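PDB 2FCK: ribosomal-protein-serine acetyltransferase, putative from Vibrio cholerae O1 biovar eltor, which is of unconfirmed function but probably transfers an acetyl group from acetyl-CoA to the N-terminal serine or alanine of a protein. Local coordinates for residues Q30-S35 with G102-D107; T80-G85 with D107-Q112. One frame throughout, in Å; residues are numbered along the deposited sequence.

Contact 1: Q30-S35 with G102-D107; sequences QCIRQS and GYWIGD. With NO3 (nitrate ion), chain C.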
loop_
_atom_site.group_PDB
_atom_site.type_symbol
_atom_site.label_atom_id
_atom_site.label_comp_id
_atom_site.label_asym_id
_atom_site.label_seq_id
_atom_site.Cartn_x
_atom_site.Cartn_y
_atom_site.Cartn_z
ATOM N N GLN A 30 -16.180 19.260 19.093
ATOM C CA GLN A 30 -16.670 20.495 18.453
ATOM C C GLN A 30 -16.509 20.436 16.938
ATOM O O GLN A 30 -17.431 20.802 16.211
ATOM C CB GLN A 30 -16.005 21.778 18.981
ATOM C CG GLN A 30 -16.296 23.071 18.117
ATOM C CD GLN A 30 -15.750 24.393 18.678
ATOM O OE1 GLN A 30 -15.801 24.618 19.874
ATOM N NE2 GLN A 30 -15.257 25.284 17.794
ATOM N N CYS A 31 -15.352 19.975 16.471
ATOM C CA CYS A 31 -15.068 19.991 15.045
ATOM C C CYS A 31 -16.072 19.132 14.258
ATOM O O CYS A 31 -16.503 19.514 13.166
ATOM C CB CYS A 31 -13.626 19.564 14.772
ATOM S SG CYS A 31 -13.117 19.699 13.056
ATOM N N ILE A 32 -16.455 17.989 14.829
ATOM C CA ILE A 32 -17.415 17.107 14.190
ATOM C C ILE A 32 -18.824 17.638 14.397
ATOM O O ILE A 32 -19.640 17.629 13.460
ATOM C CB ILE A 32 -17.277 15.684 14.761
ATOM C CG1 ILE A 32 -15.895 15.133 14.392
ATOM C CG2 ILE A 32 -18.443 14.776 14.274
ATOM C CD1 ILE A 32 -15.685 14.972 12.897
ATOM N N ARG A 33 -19.114 18.096 15.620
ATOM C CA ARG A 33 -20.466 18.505 15.948
ATOM C C ARG A 33 -20.878 19.683 15.085
ATOM O O ARG A 33 -22.080 19.874 14.854
ATOM C CB ARG A 33 -20.611 18.885 17.402
ATOM C CG ARG A 33 -21.519 17.993 18.209
ATOM C CD ARG A 33 -20.794 16.860 18.777
ATOM N NE ARG A 33 -21.619 16.168 19.768
ATOM C CZ ARG A 33 -22.242 14.999 19.565
ATOM N NH1 ARG A 33 -22.185 14.377 18.391
ATOM N NH2 ARG A 33 -22.953 14.463 20.554
ATOM N N GLN A 34 -19.895 20.508 14.696
ATOM C CA GLN A 34 -20.226 21.744 13.981
ATOM C C GLN A 34 -20.415 21.475 12.485
ATOM O O GLN A 34 -20.989 22.328 11.796
ATOM C CB GLN A 34 -19.158 22.811 14.143
ATOM C CG GLN A 34 -19.240 23.473 15.522
ATOM C CD GLN A 34 -20.597 24.082 15.802
ATOM O OE1 GLN A 34 -21.104 24.833 14.958
ATOM N NE2 GLN A 34 -21.196 23.835 17.005
ATOM N N SER A 35 -20.007 20.308 12.025
ATOM C CA SER A 35 -20.061 20.018 10.593
ATOM C C SER A 35 -21.375 19.348 10.167
ATOM O O SER A 35 -21.787 18.351 10.754
ATOM C CB SER A 35 -18.897 19.122 10.193
ATOM O OG SER A 35 -19.107 18.722 8.835
ATOM N N GLY A 102 -4.929 10.628 3.593
ATOM C CA GLY A 102 -6.334 10.867 3.831
ATOM C C GLY A 102 -6.457 12.226 4.481
ATOM O O GLY A 102 -5.458 12.817 4.899
ATOM N N TYR A 103 -7.673 12.740 4.543
ATOM C CA TYR A 103 -7.903 14.042 5.143
ATOM C C TYR A 103 -9.403 14.289 5.319
ATOM O O TYR A 103 -10.238 13.622 4.666
ATOM C CB TYR A 103 -7.326 15.220 4.276
ATOM C CG TYR A 103 -7.745 15.054 2.807
ATOM C CD1 TYR A 103 -8.937 15.594 2.350
ATOM C CD2 TYR A 103 -6.953 14.324 1.935
ATOM C CE1 TYR A 103 -9.344 15.403 0.970
ATOM C CE2 TYR A 103 -7.333 14.121 0.578
ATOM C CZ TYR A 103 -8.516 14.653 0.126
ATOM O OH TYR A 103 -8.862 14.465 -1.212
ATOM N N TRP A 104 -9.726 15.247 6.174
ATOM C CA TRP A 104 -11.101 15.722 6.247
ATOM C C TRP A 104 -11.027 17.136 6.777
ATOM O O TRP A 104 -10.263 17.431 7.664
ATOM C CB TRP A 104 -12.003 14.793 7.076
ATOM C CG TRP A 104 -11.506 14.377 8.420
ATOM C CD1 TRP A 104 -10.883 13.231 8.742
ATOM C CD2 TRP A 104 -11.637 15.133 9.629
ATOM N NE1 TRP A 104 -10.614 13.207 10.104
ATOM C CE2 TRP A 104 -11.072 14.364 10.666
ATOM C CE3 TRP A 104 -12.199 16.381 9.933
ATOM C CZ2 TRP A 104 -11.041 14.810 11.999
ATOM C CZ3 TRP A 104 -12.185 16.822 11.248
ATOM C CH2 TRP A 104 -11.595 16.040 12.263
ATOM N N ILE A 105 -11.758 18.049 6.144
ATOM C CA ILE A 105 -11.652 19.440 6.544
ATOM C C ILE A 105 -13.085 19.963 6.660
ATOM O O ILE A 105 -13.916 19.649 5.806
ATOM C CB ILE A 105 -10.899 20.318 5.470
ATOM C CG1 ILE A 105 -9.492 19.759 5.165
ATOM C CG2 ILE A 105 -10.843 21.791 5.898
ATOM C CD1 ILE A 105 -8.483 20.012 6.282
ATOM N N GLY A 106 -13.340 20.714 7.728
ATOM C CA GLY A 106 -14.659 21.272 7.967
ATOM C C GLY A 106 -15.013 22.230 6.850
ATOM O O GLY A 106 -14.174 23.011 6.385
ATOM N N ASP A 107 -16.275 22.119 6.433
ATOM C CA ASP A 107 -16.940 22.850 5.397
ATOM C C ASP A 107 -16.542 24.370 5.382
ATOM O O ASP A 107 -16.101 24.907 4.350
ATOM C CB ASP A 107 -18.476 22.574 5.581
ATOM C CG ASP A 107 -18.802 21.073 6.089
ATOM O OD1 ASP A 107 -19.849 20.470 5.690
ATOM O OD2 ASP A 107 -18.032 20.455 6.882
HETATM N N NO3 C . -12.664 17.138 2.980
HETATM O O1 NO3 C . -13.513 17.145 4.080
HETATM O O2 NO3 C . -12.446 15.950 2.310
HETATM O O3 NO3 C . -12.016 18.282 2.542
#
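Ser35 OG is gripped from several directions: it donates to Asp107 OD2 at 2.8 Å and accepts from the backbone N of Thr37 and of Leu38. The carboxylate oxygen is met on its syn side, with the hydroxyl 30° out of the carboxylate plane. Asp107 OD1 is bonded to Thr37 OG1, so both carboxylate oxygens tie the start of helix 107-110, whose N-cap is Gly106, to the turn that follows helix 25-33.

The rest of the contact is apolar and centres on Trp104. Its CG lies between the backbone N and the carbonyl carbon (chi1 49°), a setting that carries the indole off the strand toward the helix. The modelled Cys31 SG meets the rim of the six-membered ring, 3.5 Å from Trp104 CZ3. It lies 88° off the ring normal, an edge-on sulfur-aromatic contact, though a second Cys31 conformer makes this less certain. Ile32 comes over a face instead, its CD1 4.3 Å from Trp104 CH2.

Away from the helix, Ile105 N points an almost straight hydrogen bond at O1 of a nitrate ion, 2.9 Å away, while the nitrate O2 lies near the Tyr103 ring plane, 3.4 Å from Tyr103 CE1. In GNAT enzymes this strand commonly offers its backbone to acetyl-CoA, so the nitrate may mark part of that site.

Strand 98-105 runs antiparallel to 83-93 and parallel to 134-139. Tyr103 packs on helix 144-152, and Trp104 touches Met86 of strand 83-93 and Leu38, Val42 and Trp44 of the loop after helix 25-33.

Contact 2: T80-G85 with D107-Q112; sequences TQTLVG and DRYQRQ. With NO3 (nitrate ion), chain L.
Tyr109 holds CG anti to its carbonyl carbon (chi1 -59°) and Val84 does the same with CG1 (chi1 -52°), and these two settings lay the valine branch over the phenol ring. Val84 CG1 stands 3.5 Å from the centroid of the Tyr109 ring and only 8° off the normal, a centred CH-pi contact. The neighbouring Val84 CB reaches Tyr109 CD2 at 3.4 Å, so one end of the ring bears on the base of the valine and the middle on its methyl.

The opposite face is covered from within the helix: Arg108 CG lies 3.4 Å above the Tyr109 ring plane, again over its centre. The ring is thus sandwiched between two aliphatic groups, which should limit its rotation. The phenol then reaches along to Thr82, with Tyr109 OH 3.6 Å from Thr82 OG1, a distance of packing rather than of bonding. These two side chains cross at about a right angle.

At the start of the helix a second nitrate ion accepts from Arg108 N, 3.0 Å from its O3; a further bond to O1 is doubtful. The same O3 approaches Tyr109 CD2 at 3.5 Å.

Gln110 to Gln112 open a sequence resembling the Q/R-x-x-G-x-G/A motif with which GNAT proteins bind the CoA pyrophosphate. Val84 and Gly85 both bond to Val75 of strand 71-77, consistent with a beta bulge at the start of strand 83-93, and Tyr114 of helix 114-129 touches both Val84 and Tyr109.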
loop_
_atom_site.group_PDB
_atom_site.type_symbol
_atom_site.label_atom_id
_atom_site.label_comp_id
_atom_site.label_asym_id
_atom_site.label_seq_id
_atom_site.Cartn_x
_atom_site.Cartn_y
_atom_site.Cartn_z
ATOM N N THR A 80 -5.995 31.284 16.349
ATOM C CA THR A 80 -7.039 30.936 17.296
ATOM C C THR A 80 -6.815 29.595 18.001
ATOM O O THR A 80 -7.456 29.309 19.007
ATOM C CB THR A 80 -8.371 30.860 16.565
ATOM O OG1 THR A 80 -8.300 29.833 15.550
ATOM C CG2 THR A 80 -8.710 32.209 15.915
ATOM N N GLN A 81 -5.922 28.766 17.448
ATOM C CA GLN A 81 -5.739 27.367 17.865
ATOM C C GLN A 81 -7.003 26.491 17.702
ATOM O O GLN A 81 -7.142 25.449 18.356
ATOM C CB GLN A 81 -5.113 27.252 19.254
ATOM C CG GLN A 81 -3.606 27.441 19.273
ATOM C CD GLN A 81 -2.841 26.259 18.698
ATOM O OE1 GLN A 81 -2.238 26.355 17.623
ATOM N NE2 GLN A 81 -2.857 25.153 19.403
ATOM N N THR A 82 -7.916 26.877 16.815
ATOM C CA THR A 82 -9.057 25.999 16.623
ATOM C C THR A 82 -8.730 24.895 15.664
ATOM O O THR A 82 -8.003 25.102 14.718
ATOM C CB THR A 82 -10.377 26.689 16.290
ATOM O OG1 THR A 82 -10.793 26.475 14.948
ATOM C CG2 THR A 82 -10.349 28.135 16.641
ATOM N N LEU A 83 -9.248 23.716 15.971
ATOM C CA LEU A 83 -9.054 22.562 15.103
ATOM C C LEU A 83 -9.973 22.640 13.913
ATOM O O LEU A 83 -11.197 22.705 14.076
ATOM C CB LEU A 83 -9.360 21.303 15.910
ATOM C CG LEU A 83 -9.228 19.951 15.232
ATOM C CD1 LEU A 83 -7.781 19.672 14.811
ATOM C CD2 LEU A 83 -9.757 18.881 16.227
ATOM N N VAL A 84 -9.414 22.594 12.704
ATOM C CA VAL A 84 -10.240 22.741 11.471
ATOM C C VAL A 84 -10.409 21.469 10.668
ATOM O O VAL A 84 -11.221 21.399 9.726
ATOM C CB VAL A 84 -9.709 23.870 10.509
ATOM C CG1 VAL A 84 -9.539 25.170 11.271
ATOM C CG2 VAL A 84 -8.423 23.460 9.837
ATOM N N GLY A 85 -9.663 20.434 11.065
ATOM C CA GLY A 85 -9.681 19.184 10.308
ATOM C C GLY A 85 -8.437 18.358 10.562
ATOM O O GLY A 85 -7.717 18.583 11.566
ATOM N N ASP A 107 -16.275 22.119 6.433
ATOM C CA ASP A 107 -16.940 22.850 5.397
ATOM C C ASP A 107 -16.542 24.370 5.382
ATOM O O ASP A 107 -16.101 24.907 4.350
ATOM C CB ASP A 107 -18.476 22.574 5.581
ATOM C CG ASP A 107 -18.802 21.073 6.089
ATOM O OD1 ASP A 107 -19.849 20.470 5.690
ATOM O OD2 ASP A 107 -18.032 20.455 6.882
ATOM N N ARG A 108 -16.605 25.030 6.539
ATOM C CA ARG A 108 -16.363 26.480 6.644
ATOM C C ARG A 108 -14.895 26.864 6.392
ATOM O O ARG A 108 -14.600 28.012 6.004
ATOM C CB ARG A 108 -16.825 26.977 8.001
ATOM C CG ARG A 108 -15.713 27.182 9.020
ATOM C CD ARG A 108 -16.254 27.672 10.346
ATOM N NE ARG A 108 -17.013 26.626 11.012
ATOM C CZ ARG A 108 -18.295 26.707 11.312
ATOM N NH1 ARG A 108 -18.879 25.656 11.892
ATOM N NH2 ARG A 108 -18.994 27.817 11.024
ATOM N N TYR A 109 -13.998 25.893 6.586
ATOM C CA TYR A 109 -12.541 26.116 6.503
ATOM C C TYR A 109 -11.978 25.840 5.094
ATOM O O TYR A 109 -10.986 26.446 4.654
ATOM C CB TYR A 109 -11.817 25.278 7.572
ATOM C CG TYR A 109 -12.287 25.626 8.976
ATOM C CD1 TYR A 109 -12.121 26.908 9.471
ATOM C CD2 TYR A 109 -12.971 24.690 9.765
ATOM C CE1 TYR A 109 -12.577 27.267 10.735
ATOM C CE2 TYR A 109 -13.441 25.042 11.056
ATOM C CZ TYR A 109 -13.245 26.336 11.522
ATOM O OH TYR A 109 -13.680 26.717 12.789
ATOM N N GLN A 110 -12.636 24.939 4.392
ATOM C CA GLN A 110 -12.385 24.748 2.952
ATOM C C GLN A 110 -12.594 26.064 2.181
ATOM O O GLN A 110 -11.796 26.461 1.332
ATOM C CB GLN A 110 -13.321 23.676 2.411
ATOM C CG GLN A 110 -12.986 22.289 2.952
ATOM C CD GLN A 110 -13.669 21.178 2.171
ATOM O OE1 GLN A 110 -14.024 21.352 1.000
ATOM N NE2 GLN A 110 -13.860 20.024 2.816
ATOM N N ARG A 111 -13.672 26.748 2.502
ATOM C CA ARG A 111 -13.934 28.060 1.920
ATOM C C ARG A 111 -12.729 29.038 2.066
ATOM O O ARG A 111 -12.513 29.898 1.210
ATOM C CB ARG A 111 -15.230 28.607 2.553
ATOM C CG ARG A 111 -15.628 30.044 2.262
ATOM C CD ARG A 111 -17.027 30.341 2.864
ATOM N NE ARG A 111 -17.848 29.120 2.873
ATOM C CZ ARG A 111 -18.455 28.604 3.944
ATOM N NH1 ARG A 111 -18.376 29.209 5.127
ATOM N NH2 ARG A 111 -19.154 27.470 3.825
ATOM N N GLN A 112 -11.963 28.921 3.144
ATOM C CA GLN A 112 -10.787 29.788 3.361
ATOM C C GLN A 112 -9.454 29.263 2.759
ATOM O O GLN A 112 -8.395 29.892 2.927
ATOM C CB GLN A 112 -10.606 30.036 4.861
ATOM C CG GLN A 112 -11.776 30.782 5.505
ATOM C CD GLN A 112 -11.624 30.885 6.999
ATOM O OE1 GLN A 112 -10.765 31.627 7.497
ATOM N NE2 GLN A 112 -12.463 30.152 7.736
HETATM N N NO3 L . -17.582 23.273 9.146
HETATM O O1 NO3 L . -18.440 23.662 8.119
HETATM O O2 NO3 L . -18.014 22.390 10.119
HETATM O O3 NO3 L . -16.284 23.762 9.192
#

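Contacts 1 and 2 have centres 8 Å apart and share Asp107, the first residue of helix 107-110. Two polar links join them: Gly106 N probably bonds Val84 O at 3.0 Å, continuing the pairing of strands 98-105 and 83-93, and Gln110 NE2 probably bonds Ile105 O, also at 3.0 Å. Packing adds to this, with Trp104 CZ3 3.6 Å from Gly85 CA and Gln34 CB 3.6 Å from Arg108 NH1. Both contacts border the turn from strand 98-105 into helix 107-110, next to the region where GNAT enzymes bind acetyl-CoA; the nitrates bound at Ile105 and Arg108 show that anions can settle around it.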